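Local coordinates for protein sulfite reductase [ferredoxin] (Mycobacterium tuberculosis, PDB 1ZJ8) that acts as a sulfite reductase with siroheme and a [4Fe-4S] cluster, probably taking electrons from ferredoxin to reduce sulfite to sulfide, at residues Q60-I65 against K99-Y104; P183-S188 against D194-I199; T285-D290 against A312-V317; I493-G496 against S500-G503. One frame throughout, in Å; residues are numbered along the deposited sequence.

Contact 1. Residues Q60-I65 against K99-Y104; sequences QGFDSI and KLEAKY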
loop_
_atom_site.group_PDB
_atom_site.type_symbol
_atom_site.label_atom_id
_atom_site.label_comp_id
_atom_site.label_asym_id
_atom_site.label_seq_id
_atom_site.Cartn_x
_atom_site.Cartn_y
_atom_site.Cartn_z
ATOM N N GLN A 60 22.018 10.296 -22.418
ATOM C CA GLN A 60 21.213 10.662 -23.599
ATOM C C GLN A 60 19.810 11.211 -23.284
ATOM O O GLN A 60 19.238 11.952 -24.093
ATOM C CB GLN A 60 21.032 9.478 -24.557
ATOM C CG GLN A 60 22.025 9.397 -25.702
ATOM C CD GLN A 60 23.233 8.592 -25.333
ATOM O OE1 GLN A 60 23.314 7.405 -25.646
ATOM N NE2 GLN A 60 24.171 9.221 -24.633
ATOM N N GLY A 61 19.240 10.811 -22.146
ATOM C CA GLY A 61 17.899 11.254 -21.756
ATOM C C GLY A 61 16.802 10.279 -22.147
ATOM O O GLY A 61 17.073 9.139 -22.537
ATOM N N PHE A 62 15.557 10.743 -22.051
ATOM C CA PHE A 62 14.366 9.883 -22.182
ATOM C C PHE A 62 14.299 9.156 -23.532
ATOM O O PHE A 62 13.830 8.014 -23.605
ATOM C CB PHE A 62 13.089 10.726 -21.979
ATOM C CG PHE A 62 11.800 9.921 -21.898
ATOM C CD1 PHE A 62 11.131 9.510 -23.052
ATOM C CD2 PHE A 62 11.227 9.620 -20.665
ATOM C CE1 PHE A 62 9.921 8.781 -22.971
ATOM C CE2 PHE A 62 10.020 8.895 -20.581
ATOM C CZ PHE A 62 9.369 8.482 -21.733
ATOM N N ASP A 63 14.771 9.814 -24.594
ATOM C CA ASP A 63 14.594 9.316 -25.969
ATOM C C ASP A 63 15.517 8.153 -26.338
ATOM O O ASP A 63 15.232 7.420 -27.286
ATOM C CB ASP A 63 14.807 10.452 -26.984
ATOM C CG ASP A 63 13.851 11.618 -26.780
ATOM O OD1 ASP A 63 12.649 11.465 -27.097
ATOM O OD2 ASP A 63 14.316 12.688 -26.311
ATOM N N SER A 64 16.623 7.995 -25.606
ATOM C CA SER A 64 17.533 6.864 -25.835
ATOM C C SER A 64 16.942 5.558 -25.334
ATOM O O SER A 64 17.346 4.493 -25.791
ATOM C CB SER A 64 18.905 7.092 -25.185
ATOM O OG SER A 64 18.788 7.633 -23.882
ATOM N N ILE A 65 15.968 5.647 -24.432
ATOM C CA ILE A 65 15.502 4.490 -23.674
ATOM C C ILE A 65 14.684 3.523 -24.534
ATOM O O ILE A 65 13.692 3.907 -25.153
ATOM C CB ILE A 65 14.697 4.907 -22.396
ATOM C CG1 ILE A 65 15.500 5.917 -21.543
ATOM C CG2 ILE A 65 14.358 3.666 -21.548
ATOM C CD1 ILE A 65 14.667 6.659 -20.494
ATOM N N LYS A 99 0.895 8.737 -26.108
ATOM C CA LYS A 99 0.419 10.086 -25.719
ATOM C C LYS A 99 0.514 10.334 -24.217
ATOM O O LYS A 99 1.024 11.369 -23.774
ATOM C CB LYS A 99 -1.051 10.305 -26.123
ATOM C CG LYS A 99 -1.267 10.685 -27.580
ATOM C CD LYS A 99 -0.718 12.082 -27.874
ATOM C CE LYS A 99 -0.964 12.483 -29.329
ATOM N NZ LYS A 99 -0.457 13.852 -29.596
ATOM N N LEU A 100 -0.013 9.377 -23.450
ATOM C CA LEU A 100 -0.081 9.467 -21.990
ATOM C C LEU A 100 1.282 9.341 -21.297
ATOM O O LEU A 100 1.422 9.713 -20.141
ATOM C CB LEU A 100 -1.023 8.401 -21.452
ATOM C CG LEU A 100 -2.476 8.559 -21.874
ATOM C CD1 LEU A 100 -3.233 7.261 -21.636
ATOM C CD2 LEU A 100 -3.130 9.733 -21.152
ATOM N N GLU A 101 2.277 8.821 -22.008
ATOM C CA GLU A 101 3.617 8.606 -21.462
ATOM C C GLU A 101 4.467 9.877 -21.530
ATOM O O GLU A 101 4.956 10.229 -22.599
ATOM C CB GLU A 101 4.285 7.490 -22.269
ATOM C CG GLU A 101 5.636 7.046 -21.772
ATOM C CD GLU A 101 5.829 5.548 -21.965
ATOM O OE1 GLU A 101 6.704 5.138 -22.781
ATOM O OE2 GLU A 101 5.071 4.786 -21.308
ATOM N N ALA A 102 4.642 10.554 -20.395
ATOM C CA ALA A 102 5.464 11.774 -20.317
ATOM C C ALA A 102 6.944 11.448 -20.255
ATOM O O ALA A 102 7.325 10.277 -20.169
ATOM C CB ALA A 102 5.084 12.616 -19.105
ATOM N N LYS A 103 7.770 12.503 -20.281
ATOM C CA LYS A 103 9.239 12.371 -20.230
ATOM C C LYS A 103 9.751 12.380 -18.789
ATOM O O LYS A 103 10.951 12.593 -18.556
ATOM C CB LYS A 103 9.951 13.488 -21.028
ATOM C CG LYS A 103 10.518 14.701 -20.179
ATOM C CD LYS A 103 11.557 15.515 -20.969
ATOM C CE LYS A 103 11.885 16.852 -20.320
ATOM N NZ LYS A 103 12.911 16.694 -19.270
ATOM N N TYR A 104 8.853 12.163 -17.828
ATOM C CA TYR A 104 9.192 12.214 -16.405
ATOM C C TYR A 104 8.810 10.903 -15.722
ATOM O O TYR A 104 8.001 10.136 -16.241
ATOM C CB TYR A 104 8.480 13.403 -15.752
ATOM C CG TYR A 104 8.974 14.764 -16.218
ATOM C CD1 TYR A 104 10.164 15.292 -15.725
ATOM C CD2 TYR A 104 8.249 15.523 -17.147
ATOM C CE1 TYR A 104 10.626 16.528 -16.137
ATOM C CE2 TYR A 104 8.701 16.764 -17.576
ATOM C CZ TYR A 104 9.893 17.268 -17.065
ATOM O OH TYR A 104 10.381 18.512 -17.449
#
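F62 anchors the loop between helices 49-60 and 67-73 onto E101, A102 and K103, where the chain passes from helix 97-100 into strand 101-102, in the first ferredoxin-like half domain of the sulfite reductase fold. The phenyl ring does nearly all the touching on its side of the contact. K103 CA lies over one ring face, displaced toward the rim, and makes a CH-pi contact: it is 3.8 Å from the centroid of the F62 ring and 27° off the ring normal. K103 CB follows more loosely, 4.1 Å from F62 CD2, while the rest of the lysine leads away to a salt bridge between NZ and E150. At the ring edge, near its plane, E101 CG approaches F62 CZ at 4.0 Å, so the glutamate offers its methylene here and sends its carboxylate on to R71. The A102 carbonyl oxygen approaches CE2 and CZ of F62 obliquely, neither over the face nor at the edge. F62 reaches this strip because its CG is anti to the backbone N (chi1 -172°), which swings the ring out from its own loop; L70 and T81 also touch the ring. Behind F62 the turn is tied by S64, whose OG donates to G61 O over 2.6 Å, and by the backbone bond from I65 N to F62 O at 3.3 Å. The contact is mostly dispersive: an aromatic ring against the carbon parts of two charged residues, whose charged ends are paired elsewhere, with the A102 carbonyl oxygen also against the ring and not hydrogen-bonded across it.

Contact 2. Residues P183-S188 against D194-I199; sequences PLAGES and DPTWAI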
loop_
_atom_site.group_PDB
_atom_site.type_symbol
_atom_site.label_atom_id
_atom_site.label_comp_id
_atom_site.label_asym_id
_atom_site.label_seq_id
_atom_site.Cartn_x
_atom_site.Cartn_y
_atom_site.Cartn_z
ATOM N N PRO A 183 4.418 -0.327 12.428
ATOM C CA PRO A 183 5.023 0.954 12.753
ATOM C C PRO A 183 5.527 1.062 14.173
ATOM O O PRO A 183 6.211 2.030 14.477
ATOM C CB PRO A 183 3.854 1.939 12.586
ATOM C CG PRO A 183 2.964 1.319 11.649
ATOM C CD PRO A 183 3.063 -0.160 11.888
ATOM N N LEU A 184 5.141 0.134 15.049
ATOM C CA LEU A 184 5.641 0.109 16.436
ATOM C C LEU A 184 6.336 -1.196 16.763
ATOM O O LEU A 184 6.331 -1.642 17.910
ATOM C CB LEU A 184 4.500 0.361 17.428
ATOM C CG LEU A 184 4.377 1.853 17.714
ATOM C CD1 LEU A 184 3.416 2.517 16.726
ATOM C CD2 LEU A 184 3.942 2.059 19.138
ATOM N N ALA A 185 6.946 -1.802 15.754
ATOM C CA ALA A 185 7.661 -3.044 15.950
ATOM C C ALA A 185 8.778 -2.835 16.991
ATOM O O ALA A 185 9.619 -1.941 16.837
ATOM C CB ALA A 185 8.214 -3.519 14.641
ATOM N N GLY A 186 8.750 -3.626 18.065
ATOM C CA GLY A 186 9.741 -3.528 19.134
ATOM C C GLY A 186 9.463 -2.539 20.255
ATOM O O GLY A 186 10.231 -2.466 21.223
ATOM N N GLU A 187 8.386 -1.765 20.132
ATOM C CA GLU A 187 8.026 -0.824 21.196
ATOM C C GLU A 187 6.563 -0.855 21.661
ATOM O O GLU A 187 6.253 -0.289 22.727
ATOM C CB GLU A 187 8.416 0.599 20.802
ATOM C CG GLU A 187 9.916 0.769 20.451
ATOM C CD GLU A 187 10.872 0.530 21.632
ATOM O OE1 GLU A 187 10.377 0.439 22.784
ATOM O OE2 GLU A 187 12.111 0.466 21.402
ATOM N N SER A 188 5.675 -1.513 20.908
ATOM C CA SER A 188 4.270 -1.591 21.300
ATOM C C SER A 188 4.098 -2.373 22.583
ATOM O O SER A 188 4.716 -3.420 22.773
ATOM C CB SER A 188 3.392 -2.209 20.197
ATOM O OG SER A 188 2.015 -2.259 20.579
ATOM N N ASP A 194 8.375 -8.861 18.287
ATOM C CA ASP A 194 8.928 -7.962 17.270
ATOM C C ASP A 194 9.602 -8.797 16.206
ATOM O O ASP A 194 10.729 -9.254 16.397
ATOM C CB ASP A 194 9.942 -6.978 17.832
ATOM C CG ASP A 194 10.507 -6.046 16.756
ATOM O OD1 ASP A 194 9.982 -6.042 15.630
ATOM O OD2 ASP A 194 11.469 -5.298 17.020
ATOM N N PRO A 195 8.955 -8.948 15.045
ATOM C CA PRO A 195 9.497 -9.826 14.055
ATOM C C PRO A 195 10.389 -9.064 13.068
ATOM O O PRO A 195 10.701 -9.593 11.993
ATOM C CB PRO A 195 8.237 -10.338 13.379
ATOM C CG PRO A 195 7.349 -9.135 13.348
ATOM C CD PRO A 195 7.748 -8.275 14.537
ATOM N N THR A 196 10.792 -7.838 13.414
ATOM C CA THR A 196 11.626 -7.033 12.527
ATOM C C THR A 196 12.791 -7.844 11.991
ATOM O O THR A 196 13.071 -7.806 10.798
ATOM C CB THR A 196 12.215 -5.832 13.221
ATOM O OG1 THR A 196 11.163 -5.044 13.766
ATOM C CG2 THR A 196 13.023 -5.004 12.226
ATOM N N TRP A 197 13.450 -8.592 12.867
ATOM C CA TRP A 197 14.513 -9.482 12.437
ATOM C C TRP A 197 14.188 -10.283 11.174
ATOM O O TRP A 197 15.068 -10.468 10.321
ATOM C CB TRP A 197 14.868 -10.471 13.530
ATOM C CG TRP A 197 16.020 -11.318 13.151
ATOM C CD1 TRP A 197 17.341 -11.033 13.332
ATOM C CD2 TRP A 197 15.967 -12.602 12.524
ATOM N NE1 TRP A 197 18.118 -12.065 12.870
ATOM C CE2 TRP A 197 17.297 -13.041 12.359
ATOM C CE3 TRP A 197 14.920 -13.432 12.094
ATOM C CZ2 TRP A 197 17.609 -14.270 11.769
ATOM C CZ3 TRP A 197 15.228 -14.653 11.526
ATOM C CH2 TRP A 197 16.562 -15.058 11.366
ATOM N N ALA A 198 12.962 -10.789 11.058
ATOM C CA ALA A 198 12.607 -11.606 9.900
ATOM C C ALA A 198 12.605 -10.765 8.625
ATOM O O ALA A 198 13.041 -11.224 7.573
ATOM C CB ALA A 198 11.252 -12.285 10.103
ATOM N N ILE A 199 12.095 -9.540 8.729
ATOM C CA ILE A 199 11.939 -8.649 7.577
ATOM C C ILE A 199 13.292 -8.289 7.093
ATOM O O ILE A 199 13.539 -8.241 5.895
ATOM C CB ILE A 199 11.202 -7.332 7.947
ATOM C CG1 ILE A 199 9.754 -7.656 8.340
ATOM C CG2 ILE A 199 11.301 -6.293 6.786
ATOM C CD1 ILE A 199 8.844 -6.459 8.526
#
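G186 and D194 bring their backbones to a CA-CA distance of 4.9 Å, where the loop after strand 176-181 passes the residues that lead into helix 196-206. The loop turns here through two bonds to one acceptor, E187 N and S188 N both donating to L184 O, and G186 takes a positive phi of 87°. D194 lays its carboxylate along this bend. Its OD2 faces G186 CA at 3.3 Å and OD1 faces A185 CB at 3.2 Å, so the methyl and the glycine carbon pack against the two oxygens. G186 N is also near OD2 but badly angled for a bond, and it donates instead to E191. On the helix side D194 forms an Asx turn: T196 N donates to D194 OD1 over 3.0 Å at 157°, meeting the oxygen from above the carboxylate plane. T196 OG1 points at the same OD1, at a separation too short to be trusted in detail, and also rests 3.4 Å from A185 CB. It sits beside its own backbone N (chi1 -57°), which turns the hydroxyl toward both. P195 occupies the N-cap position between the two residues. The D194 carboxylate is thus held at the start of a helix, where the amide dipoles would probably favour its negative charge, while its contact with the A185-G186 bend is mere van der Waals packing.

Contact 3. Residues T285-D290 against A312-V317; sequences TSVFRD and AKFREV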
loop_
_atom_site.group_PDB
_atom_site.type_symbol
_atom_site.label_atom_id
_atom_site.label_comp_id
_atom_site.label_asym_id
_atom_site.label_seq_id
_atom_site.Cartn_x
_atom_site.Cartn_y
_atom_site.Cartn_z
ATOM N N THR A 285 7.056 -18.049 -1.684
ATOM C CA THR A 285 7.422 -17.309 -2.870
ATOM C C THR A 285 7.860 -18.255 -3.991
ATOM O O THR A 285 7.605 -17.982 -5.172
ATOM C CB THR A 285 8.545 -16.311 -2.568
ATOM O OG1 THR A 285 8.206 -15.562 -1.393
ATOM C CG2 THR A 285 8.748 -15.355 -3.741
ATOM N N SER A 286 8.520 -19.357 -3.617
ATOM C CA SER A 286 9.011 -20.357 -4.590
ATOM C C SER A 286 7.868 -21.111 -5.245
ATOM O O SER A 286 7.895 -21.367 -6.447
ATOM C CB SER A 286 9.967 -21.327 -3.911
ATOM O OG SER A 286 11.056 -20.612 -3.329
ATOM N N VAL A 287 6.841 -21.429 -4.468
ATOM C CA VAL A 287 5.653 -22.032 -5.056
ATOM C C VAL A 287 5.032 -21.076 -6.068
ATOM O O VAL A 287 4.695 -21.480 -7.176
ATOM C CB VAL A 287 4.595 -22.391 -4.016
ATOM C CG1 VAL A 287 3.366 -23.015 -4.710
ATOM C CG2 VAL A 287 5.190 -23.327 -2.955
ATOM N N PHE A 288 4.893 -19.811 -5.689
ATOM C CA PHE A 288 4.372 -18.792 -6.601
ATOM C C PHE A 288 5.136 -18.831 -7.919
ATOM O O PHE A 288 4.540 -18.973 -8.980
ATOM C CB PHE A 288 4.461 -17.383 -5.956
ATOM C CG PHE A 288 3.882 -16.250 -6.803
ATOM C CD1 PHE A 288 2.651 -16.387 -7.467
ATOM C CD2 PHE A 288 4.552 -15.026 -6.900
ATOM C CE1 PHE A 288 2.115 -15.344 -8.233
ATOM C CE2 PHE A 288 4.018 -13.968 -7.674
ATOM C CZ PHE A 288 2.797 -14.138 -8.339
ATOM N N ARG A 289 6.457 -18.712 -7.846
ATOM C CA ARG A 289 7.300 -18.669 -9.052
ATOM C C ARG A 289 7.067 -19.902 -9.922
ATOM O O ARG A 289 6.893 -19.789 -11.141
ATOM C CB ARG A 289 8.783 -18.557 -8.682
ATOM C CG ARG A 289 9.771 -18.587 -9.887
ATOM C CD ARG A 289 11.212 -18.883 -9.451
ATOM N NE ARG A 289 11.243 -20.040 -8.559
ATOM C CZ ARG A 289 12.254 -20.383 -7.765
ATOM N NH1 ARG A 289 13.379 -19.669 -7.736
ATOM N NH2 ARG A 289 12.130 -21.457 -6.987
ATOM N N ASP A 290 7.032 -21.074 -9.294
ATOM C CA ASP A 290 7.007 -22.339 -10.032
ATOM C C ASP A 290 5.593 -22.769 -10.509
ATOM O O ASP A 290 5.452 -23.360 -11.590
ATOM C CB ASP A 290 7.699 -23.428 -9.182
ATOM C CG ASP A 290 9.198 -23.107 -8.892
ATOM O OD1 ASP A 290 9.848 -22.415 -9.698
ATOM O OD2 ASP A 290 9.737 -23.544 -7.857
ATOM N N ALA A 312 -5.515 -26.674 1.627
ATOM C CA ALA A 312 -4.995 -28.038 1.857
ATOM C C ALA A 312 -3.987 -28.446 0.788
ATOM O O ALA A 312 -2.852 -28.817 1.103
ATOM C CB ALA A 312 -6.128 -29.053 1.905
ATOM N N LYS A 313 -4.397 -28.357 -0.473
ATOM C CA LYS A 313 -3.509 -28.719 -1.565
ATOM C C LYS A 313 -2.208 -27.867 -1.559
ATOM O O LYS A 313 -1.115 -28.373 -1.865
ATOM C CB LYS A 313 -4.230 -28.630 -2.925
ATOM C CG LYS A 313 -3.334 -29.135 -4.083
ATOM C CD LYS A 313 -3.916 -28.969 -5.490
ATOM C CE LYS A 313 -2.840 -29.230 -6.567
ATOM N NZ LYS A 313 -3.408 -29.140 -7.949
ATOM N N PHE A 314 -2.335 -26.584 -1.222
ATOM C CA PHE A 314 -1.192 -25.662 -1.230
ATOM C C PHE A 314 -0.204 -25.983 -0.099
ATOM O O PHE A 314 0.999 -26.043 -0.316
ATOM C CB PHE A 314 -1.676 -24.207 -1.125
ATOM C CG PHE A 314 -0.572 -23.217 -0.883
ATOM C CD1 PHE A 314 0.219 -22.766 -1.944
ATOM C CD2 PHE A 314 -0.316 -22.739 0.416
ATOM C CE1 PHE A 314 1.251 -21.855 -1.718
ATOM C CE2 PHE A 314 0.705 -21.847 0.652
ATOM C CZ PHE A 314 1.499 -21.399 -0.415
ATOM N N ARG A 315 -0.730 -26.175 1.107
ATOM C CA ARG A 315 0.071 -26.546 2.272
ATOM C C ARG A 315 0.890 -27.794 1.991
ATOM O O ARG A 315 2.074 -27.854 2.309
ATOM C CB ARG A 315 -0.836 -26.801 3.490
ATOM C CG ARG A 315 -0.080 -27.257 4.751
ATOM C CD ARG A 315 -0.881 -27.076 6.055
ATOM N NE ARG A 315 -0.000 -27.087 7.228
ATOM C CZ ARG A 315 -0.409 -27.166 8.497
ATOM N NH1 ARG A 315 -1.699 -27.224 8.802
ATOM N NH2 ARG A 315 0.490 -27.187 9.475
ATOM N N GLU A 316 0.229 -28.790 1.409
ATOM C CA GLU A 316 0.853 -30.032 0.982
ATOM C C GLU A 316 2.067 -29.784 0.087
ATOM O O GLU A 316 3.149 -30.316 0.338
ATOM C CB GLU A 316 -0.184 -30.844 0.200
ATOM C CG GLU A 316 0.287 -32.201 -0.274
ATOM C CD GLU A 316 0.236 -33.249 0.835
ATOM O OE1 GLU A 316 -0.359 -34.337 0.594
ATOM O OE2 GLU A 316 0.777 -32.978 1.945
ATOM N N VAL A 317 1.871 -28.987 -0.959
ATOM C CA VAL A 317 2.926 -28.707 -1.946
ATOM C C VAL A 317 4.074 -27.919 -1.343
ATOM O O VAL A 317 5.236 -28.081 -1.745
ATOM C CB VAL A 317 2.394 -27.878 -3.165
ATOM C CG1 VAL A 317 3.549 -27.307 -4.014
ATOM C CG2 VAL A 317 1.413 -28.710 -4.025
#
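V287 sets its CG1 methyl against the F314 ring, meeting CE1 at 3.8 Å and CD1 at 4.2 Å. The approach is oblique, neither over the ring face nor at its edge. The second partner is V317, one helical turn beyond F314, whose CG1 lies 4.4 Å from V287 CG1, methyl to methyl. One valine of helix 277-291 thus meets two residues of the same side of helix 311-323, and the closest backbones, V287 and V317, stay 7.9 Å apart between their CA atoms. V287 CG1 stands anti to the backbone N (chi1 180°), which presents that methyl to the neighbouring helix; F314 has its CG anti to N as well (chi1 170°), and the ring leans across toward V287 although its CB sets off to the flank. L318 and Y322 of helix 311-323 also touch V287, and I306 and W309 of helix 302-309 pack on F314, making this a junction of three helices in the first 4Fe-4S domain. Beside this apolar contact, R289 grips D290 side-on, NE to OD1 at 3.0 Å and NH2 to OD2 at 3.3 Å, with OD2 met on its syn side; D290 OD2 is also bonded to Y322 OH, a polar tie between the two helices beside the valine. R315, on the other helix, pairs with E319 and D329. Between the segments the contact is apolar: three buried side chains meet through van der Waals packing, without a hydrogen bond or salt bridge to fix their direction.

Contact 4. Residues I493-G496 against S500-G503; sequences IDDG and SVEG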
loop_
_atom_site.group_PDB
_atom_site.type_symbol
_atom_site.label_atom_id
_atom_site.label_comp_id
_atom_site.label_asym_id
_atom_site.label_seq_id
_atom_site.Cartn_x
_atom_site.Cartn_y
_atom_site.Cartn_z
ATOM N N ILE A 493 -18.429 8.452 -16.512
ATOM C CA ILE A 493 -19.895 8.400 -16.507
ATOM C C ILE A 493 -20.491 9.438 -17.479
ATOM O O ILE A 493 -19.751 10.217 -18.073
ATOM C CB ILE A 493 -20.464 8.592 -15.086
ATOM C CG1 ILE A 493 -20.263 10.019 -14.583
ATOM C CG2 ILE A 493 -19.832 7.596 -14.105
ATOM C CD1 ILE A 493 -21.166 10.354 -13.411
ATOM N N ASP A 494 -21.817 9.449 -17.630
ATOM C CA ASP A 494 -22.488 10.344 -18.597
ATOM C C ASP A 494 -23.634 11.170 -17.953
ATOM O O ASP A 494 -24.354 10.673 -17.071
ATOM C CB ASP A 494 -22.995 9.531 -19.811
ATOM C CG ASP A 494 -23.605 10.416 -20.931
ATOM O OD1 ASP A 494 -22.860 11.193 -21.589
ATOM O OD2 ASP A 494 -24.839 10.306 -21.162
ATOM N N ASP A 495 -23.773 12.431 -18.387
ATOM C CA ASP A 495 -24.956 13.268 -18.070
ATOM C C ASP A 495 -25.359 14.190 -19.239
ATOM O O ASP A 495 -24.494 14.784 -19.899
ATOM C CB ASP A 495 -24.716 14.098 -16.810
ATOM C CG ASP A 495 -23.558 15.082 -16.962
ATOM O OD1 ASP A 495 -22.823 15.027 -17.985
ATOM O OD2 ASP A 495 -23.386 15.915 -16.044
ATOM N N GLY A 496 -26.672 14.293 -19.489
ATOM C CA GLY A 496 -27.207 15.028 -20.639
ATOM C C GLY A 496 -26.841 14.440 -21.999
ATOM O O GLY A 496 -27.217 15.003 -23.022
ATOM N N SER A 500 -19.727 13.273 -21.071
ATOM C CA SER A 500 -19.290 12.147 -20.241
ATOM C C SER A 500 -18.201 12.643 -19.274
ATOM O O SER A 500 -17.165 13.163 -19.710
ATOM C CB SER A 500 -18.795 10.968 -21.084
ATOM O OG SER A 500 -19.055 9.735 -20.420
ATOM N N VAL A 501 -18.448 12.482 -17.971
ATOM C CA VAL A 501 -17.657 13.148 -16.918
ATOM C C VAL A 501 -16.934 12.160 -16.002
ATOM O O VAL A 501 -17.281 10.976 -15.959
ATOM C CB VAL A 501 -18.570 14.058 -16.020
ATOM C CG1 VAL A 501 -17.726 14.990 -15.118
ATOM C CG2 VAL A 501 -19.543 14.873 -16.876
ATOM N N GLU A 502 -15.926 12.661 -15.281
ATOM C CA GLU A 502 -15.291 11.920 -14.191
ATOM C C GLU A 502 -16.192 11.828 -12.954
ATOM O O GLU A 502 -16.728 12.833 -12.482
ATOM C CB GLU A 502 -13.878 12.472 -13.875
ATOM C CG GLU A 502 -13.749 13.732 -12.975
ATOM C CD GLU A 502 -12.321 13.909 -12.409
ATOM O OE1 GLU A 502 -11.368 14.135 -13.188
ATOM O OE2 GLU A 502 -12.145 13.809 -11.176
ATOM N N GLY A 503 -16.372 10.600 -12.468
ATOM C CA GLY A 503 -17.222 10.293 -11.316
ATOM C C GLY A 503 -16.838 8.948 -10.707
ATOM O O GLY A 503 -15.826 8.352 -11.075
#
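I493 and V501 use both of their backbone polar groups on each other. I493 N donates to V501 O over 2.8 Å at an N-H...O angle of 164°, running nearly along the C=O axis of the acceptor. The return bond, V501 N to I493 O, spans 2.6 Å and is more bent, at 137°, with the donor tilted from the carbonyl plane. I493 O has a second donor in S500 OG, though that separation is too short to be taken literally; if the bond is real, it gives this carbonyl two partners. The pair is an antiparallel hydrogen-bonded one in the hairpin of strands 486-494 and 500-508, adjacent members of the mixed sheet of the second 4Fe-4S domain, and the next pair out, D494 with S500, is non-hydrogen-bonded. Further in, G503 continues the ladder through backbone bonding to Q491. Side chains add less: I493 CG1 lies 3.4 Å from V501 O, and its CD1 hangs 4.5 Å from G503 CA, while K526 and T528 of strand 520-528, on the far side of 500-508, also touch this isoleucine. Beyond the last pair, D495 bends its carboxylate back so that OD1 lies 3.5 Å from V501 CG2, a van der Waals contact. E502 OE2 is satisfied away from the hairpin partner, by E440 N.

The four contacts are separate patches that follow one another along the chain and do not touch. Contacts 2 and 3 both lie in the first 4Fe-4S domain, with nearest atoms about 11 Å apart, away from the siroheme and the iron-sulfur cluster. Contact 4 belongs to the second 4Fe-4S domain, and its centre is about 47 Å from that of contact 2, on the opposite side of the chain's centre. Contacts 1 and 4 approach within about 12 Å at their nearest atoms and lie closer to the cofactors: the E101 side chain is about 9 Å from the siroheme, and G503 about 12 Å from the iron-sulfur cluster.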